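Alpha-1,3-glucanase (Bacillus circulans, PDB 5ZRU) hydrolyses alpha-1,3-glucan as a GH87 enzyme, this chain being the catalytic unit of a longer protein that probably also binds carbohydrate. Local coordinates at residues A[111-116]-A[285-290]; A[137-142]-A[346-351]. All blocks are in the same frame, centred on the assembly; numbering follows the deposited sequence.

Contact 1: residues A[111-116]-A[285-290]. With CA (calcium ion), chain I; PE5 (3,6,9,12,15,18,21,24-octaoxahexacosan-1-ol), chain C.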
loop_
_atom_site.group_PDB
_atom_site.type_symbol
_atom_site.label_atom_id
_atom_site.label_comp_id
_atom_site.label_asym_id
_atom_site.label_seq_id
_atom_site.Cartn_x
_atom_site.Cartn_y
_atom_site.Cartn_z
ATOM N N THR A 111 -16.264 -7.014 8.257
ATOM C CA THR A 111 -16.146 -8.345 7.671
ATOM C C THR A 111 -14.673 -8.715 7.570
ATOM O O THR A 111 -13.806 -7.838 7.451
ATOM C CB THR A 111 -16.824 -8.428 6.290
ATOM O OG1 THR A 111 -16.756 -9.775 5.793
ATOM C CG2 THR A 111 -16.134 -7.499 5.287
ATOM N N SER A 112 -14.391 -10.021 7.637
ATOM C CA SER A 112 -13.060 -10.527 7.311
ATOM C C SER A 112 -13.002 -11.095 5.901
ATOM O O SER A 112 -12.001 -11.719 5.539
ATOM C CB SER A 112 -12.595 -11.575 8.338
ATOM O OG SER A 112 -13.562 -12.595 8.560
ATOM N N TYR A 113 -14.042 -10.849 5.093
ATOM C CA TYR A 113 -14.100 -11.332 3.710
ATOM C C TYR A 113 -12.865 -10.934 2.906
ATOM O O TYR A 113 -12.276 -11.762 2.201
ATOM C CB TYR A 113 -15.359 -10.788 3.026
ATOM C CG TYR A 113 -15.458 -11.108 1.538
ATOM C CD1 TYR A 113 -15.983 -12.325 1.108
ATOM C CD2 TYR A 113 -15.036 -10.196 0.571
ATOM C CE1 TYR A 113 -16.093 -12.634 -0.241
ATOM C CE2 TYR A 113 -15.134 -10.502 -0.801
ATOM C CZ TYR A 113 -15.669 -11.720 -1.187
ATOM O OH TYR A 113 -15.787 -12.041 -2.512
ATOM N N TYR A 114 -12.488 -9.651 2.966
ATOM C CA TYR A 114 -11.410 -9.158 2.113
ATOM C C TYR A 114 -10.048 -9.648 2.571
ATOM O O TYR A 114 -9.171 -9.928 1.742
ATOM C CB TYR A 114 -11.398 -7.633 2.098
ATOM C CG TYR A 114 -12.702 -7.027 1.696
ATOM C CD1 TYR A 114 -13.103 -7.005 0.366
ATOM C CD2 TYR A 114 -13.529 -6.447 2.651
ATOM C CE1 TYR A 114 -14.315 -6.428 -0.000
ATOM C CE2 TYR A 114 -14.724 -5.869 2.299
ATOM C CZ TYR A 114 -15.119 -5.869 0.976
ATOM O OH TYR A 114 -16.329 -5.276 0.665
ATOM N N SER A 115 -9.839 -9.698 3.883
ATOM C CA SER A 115 -8.533 -9.912 4.481
ATOM C C SER A 115 -8.288 -11.411 4.653
ATOM O O SER A 115 -9.082 -12.244 4.202
ATOM C CB SER A 115 -8.448 -9.141 5.805
ATOM O OG SER A 115 -9.579 -9.426 6.636
ATOM N N TRP A 116 -7.168 -11.751 5.297
ATOM C CA TRP A 116 -6.701 -13.106 5.606
ATOM C C TRP A 116 -6.250 -13.866 4.359
ATOM O O TRP A 116 -7.067 -14.246 3.511
ATOM C CB TRP A 116 -7.766 -13.905 6.373
ATOM C CG TRP A 116 -8.002 -13.356 7.755
ATOM C CD1 TRP A 116 -8.842 -12.332 8.090
ATOM C CD2 TRP A 116 -7.386 -13.785 8.982
ATOM N NE1 TRP A 116 -8.786 -12.098 9.444
ATOM C CE2 TRP A 116 -7.896 -12.967 10.012
ATOM C CE3 TRP A 116 -6.452 -14.780 9.308
ATOM C CZ2 TRP A 116 -7.523 -13.123 11.351
ATOM C CZ3 TRP A 116 -6.074 -14.927 10.639
ATOM C CH2 TRP A 116 -6.606 -14.095 11.642
ATOM N N ASN A 285 -14.140 0.164 -4.058
ATOM C CA ASN A 285 -14.018 -1.076 -3.316
ATOM C C ASN A 285 -14.360 -2.232 -4.245
ATOM O O ASN A 285 -15.128 -2.071 -5.197
ATOM C CB ASN A 285 -14.954 -1.065 -2.104
ATOM C CG ASN A 285 -14.764 -2.264 -1.205
ATOM O OD1 ASN A 285 -13.657 -2.752 -1.038
ATOM N ND2 ASN A 285 -15.857 -2.752 -0.629
ATOM N N SER A 286 -13.793 -3.399 -3.958
ATOM C CA SER A 286 -14.007 -4.600 -4.749
ATOM C C SER A 286 -15.032 -5.526 -4.098
ATOM O O SER A 286 -15.563 -5.259 -3.022
ATOM C CB SER A 286 -12.700 -5.374 -4.895
ATOM O OG SER A 286 -12.476 -6.072 -3.677
ATOM N N ASN A 287 -15.290 -6.657 -4.758
ATOM C CA ASN A 287 -15.835 -7.837 -4.095
ATOM C C ASN A 287 -14.847 -8.997 -4.200
ATOM O O ASN A 287 -15.225 -10.153 -4.429
ATOM C CB ASN A 287 -17.197 -8.240 -4.666
ATOM C CG ASN A 287 -17.928 -9.210 -3.758
ATOM O OD1 ASN A 287 -17.592 -9.317 -2.572
ATOM N ND2 ASN A 287 -18.927 -9.917 -4.295
ATOM N N LEU A 288 -13.563 -8.702 -4.005
ATOM C CA LEU A 288 -12.484 -9.630 -4.320
ATOM C C LEU A 288 -11.835 -10.164 -3.049
ATOM O O LEU A 288 -11.434 -9.381 -2.180
ATOM C CB LEU A 288 -11.430 -8.936 -5.191
ATOM C CG LEU A 288 -10.272 -9.825 -5.641
ATOM C CD1 LEU A 288 -10.784 -10.889 -6.615
ATOM C CD2 LEU A 288 -9.162 -8.988 -6.265
ATOM N N ARG A 289 -11.717 -11.499 -2.945
ATOM C CA ARG A 289 -11.040 -12.104 -1.800
ATOM C C ARG A 289 -9.880 -13.008 -2.185
ATOM O O ARG A 289 -9.282 -13.623 -1.292
ATOM C CB ARG A 289 -12.024 -12.907 -0.937
ATOM C CG ARG A 289 -12.772 -14.006 -1.693
ATOM C CD ARG A 289 -13.549 -14.922 -0.725
ATOM N NE ARG A 289 -12.715 -15.934 -0.074
ATOM C CZ ARG A 289 -12.386 -17.098 -0.625
ATOM N NH1 ARG A 289 -12.807 -17.392 -1.851
ATOM N NH2 ARG A 289 -11.624 -17.961 0.041
ATOM N N SER A 290 -9.538 -13.106 -3.469
ATOM C CA SER A 290 -8.473 -13.991 -3.921
ATOM C C SER A 290 -7.638 -13.321 -5.005
ATOM O O SER A 290 -8.154 -12.566 -5.834
ATOM C CB SER A 290 -9.046 -15.316 -4.460
ATOM O OG SER A 290 -8.029 -16.114 -5.057
HETATM CA CA CA I . -9.431 -14.203 3.037
HETATM C C48 PE5 C . -20.295 -6.169 -1.952
HETATM C C50 PE5 C . -19.009 -6.683 -1.295
HETATM O O1 PE5 C . -19.322 -7.501 -0.198
HETATM C C1 PE5 C . -18.218 -8.086 0.437
HETATM C C2 PE5 C . -18.643 -8.789 1.729
HETATM O O2 PE5 C . -19.123 -7.845 2.644
HETATM C C3 PE5 C . -19.684 -8.364 3.817
HETATM C C4 PE5 C . -20.222 -7.217 4.683
HETATM O O3 PE5 C . -19.195 -6.301 4.955
HETATM C C5 PE5 C . -19.516 -5.238 5.813
HETATM C C6 PE5 C . -19.038 -3.904 5.221
HETATM O O4 PE5 C . -17.715 -3.605 5.588
HETATM C C7 PE5 C . -16.912 -3.039 4.585
HETATM C C8 PE5 C . -17.596 -1.813 3.976
HETATM O O5 PE5 C . -16.975 -1.485 2.774
HETATM C C9 PE5 C . -17.666 -0.552 1.988
HETATM C C10 PE5 C . -16.949 0.788 2.080
HETATM O O6 PE5 C . -17.858 1.770 2.478
HETATM C C11 PE5 C . -17.278 2.910 3.042
HETATM C C12 PE5 C . -18.347 3.772 3.699
HETATM O O7 PE5 C . -18.346 4.995 3.031
HETATM C C13 PE5 C . -18.515 6.118 3.846
HETATM C C14 PE5 C . -19.115 7.237 2.999
HETATM O O8 PE5 C . -20.004 6.663 2.083
HETATM C C15 PE5 C . -20.601 7.547 1.170
HETATM C C16 PE5 C . -22.120 7.561 1.394
HETATM O O52 PE5 C . -22.783 6.876 0.367
HETATM O O HOH W 1 -11.087 -14.186 4.977
HETATM O O HOH W 2 -11.741 -14.383 2.162
HETATM O O HOH W 3 -8.827 -12.683 1.327
HETATM O O HOH W 4 -9.215 -7.986 -0.637
HETATM O O HOH W 5 -9.039 -15.655 1.070
HETATM O O HOH W 6 -9.415 -16.432 3.844
#
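Tyr113 packs on Arg289 where the irregular loop after strand 103-111 meets the loop after strand 277-285, and the nearest CA atoms, those of Tyr114 and Arg289, are 4.9 Å apart. With CG anti to the backbone N (chi1 174°), Tyr113 reaches across to the backbone of Asn287: its OH donates to Asn287 O at 2.7 Å, lying above the carbonyl plane instead of on a lone pair. Asn287 ND2 bonds to Thr260 O, while OD1 lies obliquely beside the Tyr113 ring, 3.3 Å from CE2. Arg289 CB sits over one face of this ring in a CH-pi contact, 4.0 Å from the centroid and 17° off the normal, while Arg289 CD comes within 3.5 Å of Tyr113 CE1. An alanine in place of Tyr113 would probably leave Asn287 O without this donor and open a gap beneath the aliphatic part of Arg289. Tyr114 accepts a bond from Asn285, ND2 to OH, at 2.9 Å and 155°, with the hydroxyl near the amide plane. That amide is fixed further by Gln258 and His318. Ser286 OG accepts from Leu288 N in an ST turn and is also bonded to His318 O. Next to the tyrosines, a calcium ion is bound by Ser115 O at 2.3 Å, by Trp116 O at 2.4 Å and by five waters. One of these waters joins Tyr113 O to Arg289 NE, and another joins Tyr114 O to Arg289 O; the strongest polar partner of the Arg289 side chain is Gly89, outside both segments. The D2 loop thus reaches the ion through its hydration shell, and the chemistry implies a joint between the D1 and D2 parts of the catalytic unit made of phenol hydroxyls, one aromatic face and metal-bound water.

Contact 2: residues A[137-142]-A[346-351]. With PE5 (3,6,9,12,15,18,21,24-octaoxahexacosan-1-ol), chain C.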
loop_
_atom_site.group_PDB
_atom_site.type_symbol
_atom_site.label_atom_id
_atom_site.label_comp_id
_atom_site.label_asym_id
_atom_site.label_seq_id
_atom_site.Cartn_x
_atom_site.Cartn_y
_atom_site.Cartn_z
ATOM N N PHE A 137 -5.191 -7.664 9.307
ATOM C CA PHE A 137 -5.866 -6.403 9.569
ATOM C C PHE A 137 -6.500 -5.853 8.292
ATOM O O PHE A 137 -6.105 -6.189 7.171
ATOM C CB PHE A 137 -4.900 -5.375 10.184
ATOM C CG PHE A 137 -4.606 -5.619 11.646
ATOM C CD1 PHE A 137 -3.636 -6.542 12.032
ATOM C CD2 PHE A 137 -5.310 -4.936 12.631
ATOM C CE1 PHE A 137 -3.368 -6.780 13.384
ATOM C CE2 PHE A 137 -5.059 -5.166 13.993
ATOM C CZ PHE A 137 -4.086 -6.083 14.372
ATOM N N ASP A 138 -7.511 -5.011 8.486
ATOM C CA ASP A 138 -8.248 -4.383 7.395
ATOM C C ASP A 138 -8.726 -3.027 7.896
ATOM O O ASP A 138 -8.514 -2.672 9.057
ATOM C CB ASP A 138 -9.422 -5.267 6.939
ATOM C CG ASP A 138 -9.880 -4.959 5.507
ATOM O OD1 ASP A 138 -9.320 -4.051 4.860
ATOM O OD2 ASP A 138 -10.811 -5.634 5.024
ATOM N N GLU A 139 -9.399 -2.269 7.028
ATOM C CA GLU A 139 -9.909 -0.961 7.418
ATOM C C GLU A 139 -11.362 -0.813 6.999
ATOM O O GLU A 139 -11.832 -1.485 6.074
ATOM C CB GLU A 139 -9.074 0.179 6.804
ATOM C CG GLU A 139 -7.662 0.222 7.357
ATOM C CD GLU A 139 -6.859 1.394 6.840
ATOM O OE1 GLU A 139 -7.402 2.232 6.094
ATOM O OE2 GLU A 139 -5.671 1.459 7.169
ATOM N N VAL A 140 -12.075 0.048 7.728
ATOM C CA VAL A 140 -13.375 0.564 7.316
ATOM C C VAL A 140 -13.354 2.055 7.606
ATOM O O VAL A 140 -12.521 2.543 8.372
ATOM C CB VAL A 140 -14.577 -0.100 8.035
ATOM C CG1 VAL A 140 -14.742 -1.552 7.586
ATOM C CG2 VAL A 140 -14.417 -0.023 9.553
ATOM N N HIS A 141 -14.264 2.789 6.969
ATOM C CA HIS A 141 -14.414 4.202 7.298
ATOM C C HIS A 141 -15.890 4.562 7.298
ATOM O O HIS A 141 -16.715 3.888 6.680
ATOM C CB HIS A 141 -13.605 5.112 6.348
ATOM C CG HIS A 141 -14.052 5.083 4.914
ATOM N ND1 HIS A 141 -13.677 4.089 4.033
ATOM C CD2 HIS A 141 -14.801 5.958 4.196
ATOM C CE1 HIS A 141 -14.193 4.341 2.842
ATOM N NE2 HIS A 141 -14.884 5.466 2.915
ATOM N N TRP A 142 -16.220 5.625 8.029
ATOM C CA TRP A 142 -17.602 6.086 8.115
ATOM C C TRP A 142 -17.585 7.566 8.461
ATOM O O TRP A 142 -16.562 8.112 8.873
ATOM C CB TRP A 142 -18.402 5.285 9.154
ATOM C CG TRP A 142 -17.910 5.462 10.582
ATOM C CD1 TRP A 142 -18.313 6.416 11.473
ATOM C CD2 TRP A 142 -16.930 4.668 11.265
ATOM N NE1 TRP A 142 -17.649 6.266 12.666
ATOM C CE2 TRP A 142 -16.798 5.196 12.570
ATOM C CE3 TRP A 142 -16.160 3.554 10.905
ATOM C CZ2 TRP A 142 -15.923 4.658 13.509
ATOM C CZ3 TRP A 142 -15.286 3.017 11.841
ATOM C CH2 TRP A 142 -15.181 3.564 13.134
ATOM N N ILE A 346 -4.175 4.066 -0.947
ATOM C CA ILE A 346 -4.126 2.827 -1.708
ATOM C C ILE A 346 -3.793 1.755 -0.685
ATOM O O ILE A 346 -2.644 1.650 -0.240
ATOM C CB ILE A 346 -3.096 2.890 -2.840
ATOM C CG1 ILE A 346 -3.390 4.095 -3.747
ATOM C CG2 ILE A 346 -3.094 1.577 -3.634
ATOM C CD1 ILE A 346 -2.197 4.550 -4.626
ATOM N N ARG A 347 -4.804 1.003 -0.251
ATOM C CA ARG A 347 -4.677 0.248 0.992
ATOM C C ARG A 347 -5.357 -1.104 0.885
ATOM O O ARG A 347 -6.301 -1.283 0.114
ATOM C CB ARG A 347 -5.288 1.010 2.179
ATOM C CG ARG A 347 -4.741 2.433 2.378
ATOM C CD ARG A 347 -5.357 3.052 3.637
ATOM N NE ARG A 347 -4.849 4.399 3.917
ATOM C CZ ARG A 347 -5.517 5.300 4.629
ATOM N NH1 ARG A 347 -6.716 4.980 5.121
ATOM N NH2 ARG A 347 -5.001 6.517 4.850
ATOM N N ASN A 348 -4.862 -2.063 1.669
ATOM C CA ASN A 348 -5.564 -3.337 1.862
ATOM C C ASN A 348 -5.813 -4.061 0.543
ATOM O O ASN A 348 -6.862 -4.675 0.345
ATOM C CB ASN A 348 -6.888 -3.112 2.601
ATOM C CG ASN A 348 -6.729 -2.241 3.803
ATOM O OD1 ASN A 348 -5.923 -2.531 4.688
ATOM N ND2 ASN A 348 -7.490 -1.146 3.847
ATOM N N ASN A 349 -4.850 -4.002 -0.368
ATOM C CA ASN A 349 -4.929 -4.790 -1.586
ATOM C C ASN A 349 -4.153 -6.094 -1.407
ATOM O O ASN A 349 -3.250 -6.201 -0.562
ATOM C CB ASN A 349 -4.398 -3.995 -2.782
ATOM C CG ASN A 349 -5.143 -2.687 -2.977
ATOM O OD1 ASN A 349 -6.280 -2.675 -3.465
ATOM N ND2 ASN A 349 -4.511 -1.569 -2.579
ATOM N N LEU A 350 -4.548 -7.100 -2.198
ATOM C CA LEU A 350 -4.008 -8.453 -2.056
ATOM C C LEU A 350 -2.582 -8.577 -2.578
ATOM O O LEU A 350 -1.896 -9.551 -2.247
ATOM C CB LEU A 350 -4.917 -9.453 -2.783
ATOM C CG LEU A 350 -6.283 -9.640 -2.119
ATOM C CD1 LEU A 350 -7.326 -10.117 -3.105
ATOM C CD2 LEU A 350 -6.179 -10.624 -0.933
ATOM N N ALA A 351 -2.121 -7.614 -3.375
ATOM C CA ALA A 351 -0.754 -7.599 -3.893
ATOM C C ALA A 351 -0.254 -6.154 -3.956
ATOM O O ALA A 351 -0.498 -5.397 -3.017
ATOM C CB ALA A 351 -0.685 -8.276 -5.269
HETATM C C48 PE5 C . -20.295 -6.169 -1.952
HETATM C C50 PE5 C . -19.009 -6.683 -1.295
HETATM O O1 PE5 C . -19.322 -7.501 -0.198
HETATM C C1 PE5 C . -18.218 -8.086 0.437
HETATM C C2 PE5 C . -18.643 -8.789 1.729
HETATM O O2 PE5 C . -19.123 -7.845 2.644
HETATM C C3 PE5 C . -19.684 -8.364 3.817
HETATM C C4 PE5 C . -20.222 -7.217 4.683
HETATM O O3 PE5 C . -19.195 -6.301 4.955
HETATM C C5 PE5 C . -19.516 -5.238 5.813
HETATM C C6 PE5 C . -19.038 -3.904 5.221
HETATM O O4 PE5 C . -17.715 -3.605 5.588
HETATM C C7 PE5 C . -16.912 -3.039 4.585
HETATM C C8 PE5 C . -17.596 -1.813 3.976
HETATM O O5 PE5 C . -16.975 -1.485 2.774
HETATM C C9 PE5 C . -17.666 -0.552 1.988
HETATM C C10 PE5 C . -16.949 0.788 2.080
HETATM O O6 PE5 C . -17.858 1.770 2.478
HETATM C C11 PE5 C . -17.278 2.910 3.042
HETATM C C12 PE5 C . -18.347 3.772 3.699
HETATM O O7 PE5 C . -18.346 4.995 3.031
HETATM C C13 PE5 C . -18.515 6.118 3.846
HETATM C C14 PE5 C . -19.115 7.237 2.999
HETATM O O8 PE5 C . -20.004 6.663 2.083
HETATM C C15 PE5 C . -20.601 7.547 1.170
HETATM C C16 PE5 C . -22.120 7.561 1.394
HETATM O O52 PE5 C . -22.783 6.876 0.367
HETATM O O HOH W 7 -4.712 -1.184 6.936
#
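Glu139 and Asn348 meet where strand 132-144 of the N-terminal beta domain packs against a turn of the parallel beta-helix, the fold expected for the pectate-lyase-like D2 part. Asn348 follows strand 345-347 and has a positive phi of 57°, a left-handed backbone conformation that turns the chain out of the strand. Its amide also bonds to Asn372, through OD1, and to Glu317, through ND2. The close-packed part lies around this amide: Asp138 OD1 sits 3.3 Å from Asn348 CG, with carboxylate and amide planes steeply inclined, while Glu139 CB approaches Asn348 ND2 at 3.6 Å. Asp138 OD1 is engaged by His318 NE2, and its meeting with Asn348 is one of packing. Beside it, Glu139 runs extended beyond CG and forms a salt bridge, OE1 taking NH1 of Arg347 at 3.0 Å on its syn lone pair; Arg347 NE is bonded to Ser369 OG. The bond to Glu139 is bent (137°), and OE1 lies 29° out of the guanidinium plane. Arg371 pairs with the other oxygen, so two arginines probably stabilise the ionised carboxylate. The looser side is bridged by water, not by direct contact: a single water between the segments donates to Glu139 OE2 at 2.8 Å and to Asn348 OD1 at 2.9 Å.

Both contacts join the D1 part to the D2 part, and their centres lie 9 Å apart. Contact 2 is the deeper, its centre about 9 Å from the chain centre with all five touching residues buried; contact 1, whose centre lies about 15 Å from the chain centre, is only partly buried. Their chemistry differs too, with paired charges and amides in contact 2 and tyrosines and a hydrated calcium ion in contact 1. They also touch each other, Tyr114 CB lying 3.6 Å from Asp138 OD2 and Leu288 CD2 3.8 Å from Leu350 CD1. His318 ties them together, its ND1 bonded to Asn285 and its NE2 to Asp138, while one polyether molecule borders both.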